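Local coordinates for protein TetR-family transcriptional regulator (Streptomyces coelicolor, PDB 2G7L) that probably binds DNA as a dimeric TetR-family transcriptional regulator, with a helix-turn-helix head and an all-helical C-terminal domain, at residues A[20-23]-A[24-28]; A[145-148]-A[149-153]. One frame throughout, in Å; residues are numbered along the deposited sequence.

Interaction 1 (A[20-23]-A[24-28]); sequences SRRW and IVDTA
R22 reaches across one turn to D26 in the opening turns of helix 21-35, the first helix of the TetR-type DNA-binding head. From CB the chain leaves with CG anti to the backbone N (chi1 176°), and R22 CG already lies 3.5 Å from D26 OD2. R22 CD stays near D26 OD2, at 3.8 Å. A bend at chi3 then turns the guanidinium so that its edge meets the carboxylate, and R22 NH1 ends 2.8 Å from D26 OD2 in a salt bridge. This is a skewed grip: the two flat groups are turned 56° from each other, and NH1 meets OD2 on its anti side, 33° out of the carboxylate plane. Ahead of this pair S20 is the N-cap; its OG accepts from W23 N at 3.2 Å, satisfying an amide that has no preceding turn to bond to. The regular backbone ladder starts with I24 N to S20 O, and I24 CG1 lies 3.1 Å from S20 O. On another side of the helix R21 CG and V25 CG1 touch at 4.0 Å, and both residues pack on A69 of helix 63-74. I24 and T27 face L45 and L49, which joins this turn to the helix-turn-helix region. T27 lies beside W23, its OG1 3.5 Å from CD1 of the indole. T27 OG1, set beside its own backbone N, donates to W23 O at 2.7 Å, while T27 N reaches that oxygen from the opposite face of the carbonyl plane.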
ATOM      1  N   SER A  20      17.321  18.597  19.379  1.00 62.56           N
ATOM      2  CA  SER A  20      17.709  17.215  19.041  1.00 60.14           C
ATOM      3  C   SER A  20      16.605  16.527  18.252  1.00 58.45           C
ATOM      4  O   SER A  20      15.459  16.996  18.249  1.00 58.84           O
ATOM      5  CB  SER A  20      18.052  16.409  20.297  1.00 59.23           C
ATOM      6  OG  SER A  20      16.933  16.339  21.172  1.00 60.19           O
ATOM      7  N   ARG A  21      16.945  15.401  17.614  1.00 56.68           N
ATOM      8  CA  ARG A  21      15.953  14.569  16.970  1.00 54.44           C
ATOM      9  C   ARG A  21      14.918  14.102  18.006  1.00 53.11           C
ATOM     10  O   ARG A  21      13.711  14.202  17.757  1.00 50.94           O
ATOM     11  CB  ARG A  21      16.605  13.384  16.259  1.00 54.66           C
ATOM     12  CG  ARG A  21      15.567  12.590  15.429  1.00 56.50           C
ATOM     13  CD  ARG A  21      16.129  11.579  14.471  1.00 56.19           C
ATOM     14  NE  ARG A  21      15.072  10.634  14.078  1.00 59.53           N
ATOM     15  CZ  ARG A  21      14.424  10.658  12.913  1.00 61.10           C
ATOM     16  NH1 ARG A  21      13.472   9.767  12.640  1.00 63.29           N
ATOM     17  NH2 ARG A  21      14.737  11.552  12.009  1.00 65.25           N
ATOM     18  N   ARG A  22      15.378  13.605  19.165  1.00 51.67           N
ATOM     19  CA  ARG A  22      14.451  13.096  20.165  1.00 50.66           C
ATOM     20  C   ARG A  22      13.421  14.168  20.553  1.00 49.93           C
ATOM     21  O   ARG A  22      12.238  13.886  20.684  1.00 50.26           O
ATOM     22  CB  ARG A  22      15.194  12.626  21.413  1.00 51.41           C
ATOM     23  CG  ARG A  22      14.206  12.174  22.544  1.00 51.80           C
ATOM     24  CD  ARG A  22      14.778  12.264  23.973  1.00 51.83           C
ATOM     25  NE  ARG A  22      15.234  13.606  24.289  1.00 52.80           N
ATOM     26  CZ  ARG A  22      14.436  14.599  24.675  1.00 51.48           C
ATOM     27  NH1 ARG A  22      13.114  14.423  24.801  1.00 48.42           N
ATOM     28  NH2 ARG A  22      14.978  15.778  24.915  1.00 54.59           N
ATOM     29  N   TRP A  23      13.885  15.393  20.800  1.00 49.34           N
ATOM     30  CA  TRP A  23      12.998  16.459  21.278  1.00 49.91           C
ATOM     31  C   TRP A  23      11.954  16.829  20.234  1.00 47.61           C
ATOM     32  O   TRP A  23      10.763  16.983  20.533  1.00 44.56           O
ATOM     33  CB  TRP A  23      13.814  17.690  21.705  1.00 51.20           C
ATOM     34  CG  TRP A  23      13.011  18.888  22.253  1.00 53.92           C
ATOM     35  CD1 TRP A  23      11.741  18.896  22.826  1.00 55.46           C
ATOM     36  CD2 TRP A  23      13.462  20.239  22.282  1.00 54.57           C
ATOM     37  NE1 TRP A  23      11.391  20.178  23.187  1.00 53.47           N
ATOM     38  CE2 TRP A  23      12.433  21.019  22.855  1.00 56.00           C
ATOM     39  CE3 TRP A  23      14.654  20.872  21.872  1.00 56.62           C
ATOM     40  CZ2 TRP A  23      12.571  22.412  23.056  1.00 54.92           C
ATOM     41  CZ3 TRP A  23      14.790  22.259  22.085  1.00 55.22           C
ATOM     42  CH2 TRP A  23      13.746  22.998  22.665  1.00 54.51           C
ATOM     43  N   ILE A  24      12.423  16.971  19.005  1.00 47.93           N
ATOM     44  CA  ILE A  24      11.551  17.266  17.835  1.00 47.65           C
ATOM     45  C   ILE A  24      10.445  16.255  17.691  1.00 47.05           C
ATOM     46  O   ILE A  24       9.241  16.612  17.500  1.00 46.96           O
ATOM     47  CB  ILE A  24      12.406  17.313  16.557  1.00 48.91           C
ATOM     48  CG1 ILE A  24      13.340  18.521  16.629  1.00 48.96           C
ATOM     49  CG2 ILE A  24      11.511  17.288  15.258  1.00 51.15           C
ATOM     50  CD1 ILE A  24      14.550  18.446  15.683  1.00 51.90           C
ATOM     51  N   VAL A  25      10.799  14.969  17.821  1.00 47.18           N
ATOM     52  CA  VAL A  25       9.767  13.934  17.616  1.00 46.90           C
ATOM     53  C   VAL A  25       8.844  13.808  18.793  1.00 47.63           C
ATOM     54  O   VAL A  25       7.632  13.598  18.621  1.00 47.76           O
ATOM     55  CB  VAL A  25      10.250  12.558  16.843  1.00 48.34           C
ATOM     56  CG1 VAL A  25      11.715  12.503  16.492  1.00 45.50           C
ATOM     57  CG2 VAL A  25       9.701  11.263  17.432  1.00 46.65           C
ATOM     58  N   ASP A  26       9.380  14.024  20.005  1.00 48.87           N
ATOM     59  CA  ASP A  26       8.535  13.952  21.230  1.00 49.72           C
ATOM     60  C   ASP A  26       7.491  15.052  21.138  1.00 48.55           C
ATOM     61  O   ASP A  26       6.360  14.860  21.569  1.00 47.26           O
ATOM     62  CB  ASP A  26       9.359  14.058  22.571  1.00 50.09           C
ATOM     63  CG  ASP A  26      10.252  12.783  22.869  1.00 55.89           C
ATOM     64  OD1 ASP A  26      10.125  11.746  22.118  1.00 54.66           O
ATOM     65  OD2 ASP A  26      11.041  12.799  23.881  1.00 54.24           O
ATOM     66  N   THR A  27       7.898  16.206  20.596  1.00 48.90           N
ATOM     67  CA  THR A  27       7.003  17.357  20.349  1.00 49.08           C
ATOM     68  C   THR A  27       5.927  17.048  19.277  1.00 49.27           C
ATOM     69  O   THR A  27       4.729  17.328  19.479  1.00 48.72           O
ATOM     70  CB  THR A  27       7.830  18.602  19.913  1.00 49.86           C
ATOM     71  OG1 THR A  27       8.812  18.879  20.910  1.00 52.28           O
ATOM     72  CG2 THR A  27       6.967  19.829  19.796  1.00 50.00           C
ATOM     73  N   ALA A  28       6.368  16.475  18.141  1.00 48.79           N
ATOM     74  CA  ALA A  28       5.441  15.986  17.099  1.00 48.73           C
ATOM     75  C   ALA A  28       4.403  15.060  17.698  1.00 49.13           C
ATOM     76  O   ALA A  28       3.244  15.172  17.365  1.00 49.67           O
ATOM     77  CB  ALA A  28       6.195  15.278  15.979  1.00 48.70           C
TER

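Interaction 2 (A[145-148]-A[149-153]); sequences VAWG and VDKLL
G148 O accepts from L152 N at 2.8 Å, nearly in line with the carbonyl and with an N-H...O angle of 170°, a regular rung of helix 142-161 in the TetR C-terminal domain. L152 CG lies 3.5 Å from G148 O, and the leucine's side chain goes on to L97, L217 and V218 in helices 89-106 and 206-223. One turn earlier V149 N bonds to V145 O at 3.2 Å, here with the donor 35° above the carbonyl plane. V149 closes over the preceding turn with both methyls: CG1 lies 3.5 Å from V145 O, and CG2, set between its own backbone N and carbonyl carbon, is 3.3 Å from A146 O. The V149 side chain also packs on V131 and L135 of helix 122-136. On another side K151, bent at chi2, chi3 and chi4, curls back so that NZ comes to 3.8 Å from W147 CB. Its modelled bond to W147 O is less certain, since that oxygen sits too near K151 CD. With an alanine in place of K151, the flank of W147 CB would probably lose this covering arm and W212 of the second subunit a packing partner. R209 of the second subunit makes a cation-pi contact with W147 and a salt bridge with D150, bringing its NH2 near K151 NZ. The helix thus turns greasy groups to its own core and a mixed polar, aromatic edge to the dimer interface, where the D150 carboxylate probably eases the crowding of two like charges.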
ATOM      1  N   VAL A 145      13.117 -15.425   3.759  1.00 45.68           N
ATOM      2  CA  VAL A 145      12.702 -14.744   5.011  1.00 44.08           C
ATOM      3  C   VAL A 145      12.986 -13.220   4.975  1.00 42.66           C
ATOM      4  O   VAL A 145      12.221 -12.477   5.493  1.00 41.78           O
ATOM      5  CB  VAL A 145      12.996 -15.524   6.357  1.00 45.84           C
ATOM      6  CG1 VAL A 145      13.629 -16.931   6.176  1.00 43.88           C
ATOM      7  CG2 VAL A 145      13.459 -14.672   7.501  1.00 41.00           C
ATOM      8  N   ALA A 146      14.043 -12.822   4.292  1.00 40.69           N
ATOM      9  CA  ALA A 146      14.480 -11.443   4.157  1.00 43.27           C
ATOM     10  C   ALA A 146      13.494 -10.619   3.288  1.00 43.76           C
ATOM     11  O   ALA A 146      13.034  -9.583   3.742  1.00 44.75           O
ATOM     12  CB  ALA A 146      15.928 -11.429   3.522  1.00 41.67           C
ATOM     13  N   TRP A 147      13.164 -11.106   2.066  1.00 42.36           N
ATOM     14  CA  TRP A 147      12.159 -10.471   1.212  1.00 41.32           C
ATOM     15  C   TRP A 147      10.752 -10.663   1.760  1.00 42.59           C
ATOM     16  O   TRP A 147       9.873  -9.799   1.594  1.00 41.22           O
ATOM     17  CB  TRP A 147      12.309 -10.955  -0.225  1.00 42.37           C
ATOM     18  CG  TRP A 147      13.566 -10.465  -0.909  1.00 39.73           C
ATOM     19  CD1 TRP A 147      14.670  -9.980  -0.317  1.00 43.46           C
ATOM     20  CD2 TRP A 147      13.822 -10.436  -2.329  1.00 41.59           C
ATOM     21  NE1 TRP A 147      15.660  -9.673  -1.290  1.00 42.40           N
ATOM     22  CE2 TRP A 147      15.136  -9.957  -2.522  1.00 42.10           C
ATOM     23  CE3 TRP A 147      13.050 -10.747  -3.454  1.00 41.16           C
ATOM     24  CZ2 TRP A 147      15.701  -9.777  -3.809  1.00 44.81           C
ATOM     25  CZ3 TRP A 147      13.610 -10.596  -4.702  1.00 43.40           C
ATOM     26  CH2 TRP A 147      14.916 -10.121  -4.874  1.00 44.33           C
ATOM     27  N   GLY A 148      10.533 -11.738   2.514  1.00 41.65           N
ATOM     28  CA  GLY A 148       9.229 -11.990   3.059  1.00 41.44           C
ATOM     29  C   GLY A 148       8.759 -11.027   4.123  1.00 42.64           C
ATOM     30  O   GLY A 148       7.598 -10.640   4.184  1.00 43.51           O
ATOM     31  N   VAL A 149       9.615 -10.666   5.052  1.00 43.59           N
ATOM     32  CA  VAL A 149       9.152  -9.773   6.126  1.00 42.80           C
ATOM     33  C   VAL A 149       8.812  -8.364   5.547  1.00 41.48           C
ATOM     34  O   VAL A 149       7.914  -7.773   6.033  1.00 41.04           O
ATOM     35  CB  VAL A 149      10.231  -9.628   7.293  1.00 43.16           C
ATOM     36  CG1 VAL A 149      10.422 -11.016   8.049  1.00 45.03           C
ATOM     37  CG2 VAL A 149      11.525  -9.235   6.700  1.00 44.35           C
ATOM     38  N   ASP A 150       9.576  -7.847   4.581  1.00 41.95           N
ATOM     39  CA  ASP A 150       9.183  -6.659   3.795  1.00 44.48           C
ATOM     40  C   ASP A 150       7.752  -6.771   3.238  1.00 43.08           C
ATOM     41  O   ASP A 150       6.894  -5.881   3.439  1.00 42.73           O
ATOM     42  CB  ASP A 150      10.186  -6.504   2.648  1.00 46.78           C
ATOM     43  CG  ASP A 150      11.385  -5.602   3.025  1.00 56.14           C
ATOM     44  OD1 ASP A 150      11.779  -5.586   4.232  1.00 60.74           O
ATOM     45  OD2 ASP A 150      11.925  -4.890   2.115  1.00 63.21           O
ATOM     46  N   LYS A 151       7.438  -7.916   2.619  1.00 44.47           N
ATOM     47  CA  LYS A 151       6.102  -8.174   2.071  1.00 43.52           C
ATOM     48  C   LYS A 151       5.044  -8.279   3.114  1.00 42.46           C
ATOM     49  O   LYS A 151       3.965  -7.744   2.925  1.00 40.91           O
ATOM     50  CB  LYS A 151       6.091  -9.460   1.198  1.00 45.84           C
ATOM     51  CG  LYS A 151       6.590  -9.136  -0.214  1.00 50.59           C
ATOM     52  CD  LYS A 151       8.007  -9.609  -0.556  1.00 57.75           C
ATOM     53  CE  LYS A 151       8.875  -8.596  -1.527  1.00 56.60           C
ATOM     54  NZ  LYS A 151      10.019  -8.014  -0.639  1.00 43.96           N
ATOM     55  N   LEU A 152       5.306  -8.995   4.220  1.00 41.93           N
ATOM     56  CA  LEU A 152       4.324  -9.026   5.353  1.00 41.60           C
ATOM     57  C   LEU A 152       4.068  -7.634   5.972  1.00 43.05           C
ATOM     58  O   LEU A 152       2.953  -7.279   6.365  1.00 42.31           O
ATOM     59  CB  LEU A 152       4.824  -9.984   6.426  1.00 42.04           C
ATOM     60  CG  LEU A 152       4.789 -11.484   6.169  1.00 43.45           C
ATOM     61  CD1 LEU A 152       5.754 -12.180   7.110  1.00 45.20           C
ATOM     62  CD2 LEU A 152       3.277 -12.013   6.208  1.00 43.02           C
ATOM     63  N   LEU A 153       5.107  -6.809   6.031  1.00 43.61           N
ATOM     64  CA  LEU A 153       4.930  -5.463   6.596  1.00 44.29           C
ATOM     65  C   LEU A 153       4.184  -4.559   5.608  1.00 43.37           C
ATOM     66  O   LEU A 153       3.245  -3.836   5.996  1.00 43.09           O
ATOM     67  CB  LEU A 153       6.308  -4.851   7.006  1.00 43.26           C
ATOM     68  CG  LEU A 153       6.914  -5.450   8.316  1.00 44.89           C
ATOM     69  CD1 LEU A 153       8.356  -5.019   8.585  1.00 43.95           C
ATOM     70  CD2 LEU A 153       6.021  -5.167   9.473  1.00 41.44           C
TER

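How the interactions relate
From the N terminus, interaction 1 comes first: 20-23 meets 24-28 at the start of helix 21-35, so its i to i+4 contacts run along the opening turns of a helix and close no loop. The chain then runs through the helices of the DNA-binding head and into the C-terminal domain before interaction 2 forms, again within one helix, 142-161. The two are in series, neither nesting nor crossing. The centres of interactions 1 and 2 are about 29 Å apart and their nearest atoms about 16 Å. Interaction 1 sets a surface turn against helices 42-48 and 63-74; interaction 2 lies among helices 89-106, 122-136 and 206-223 and also faces the second subunit.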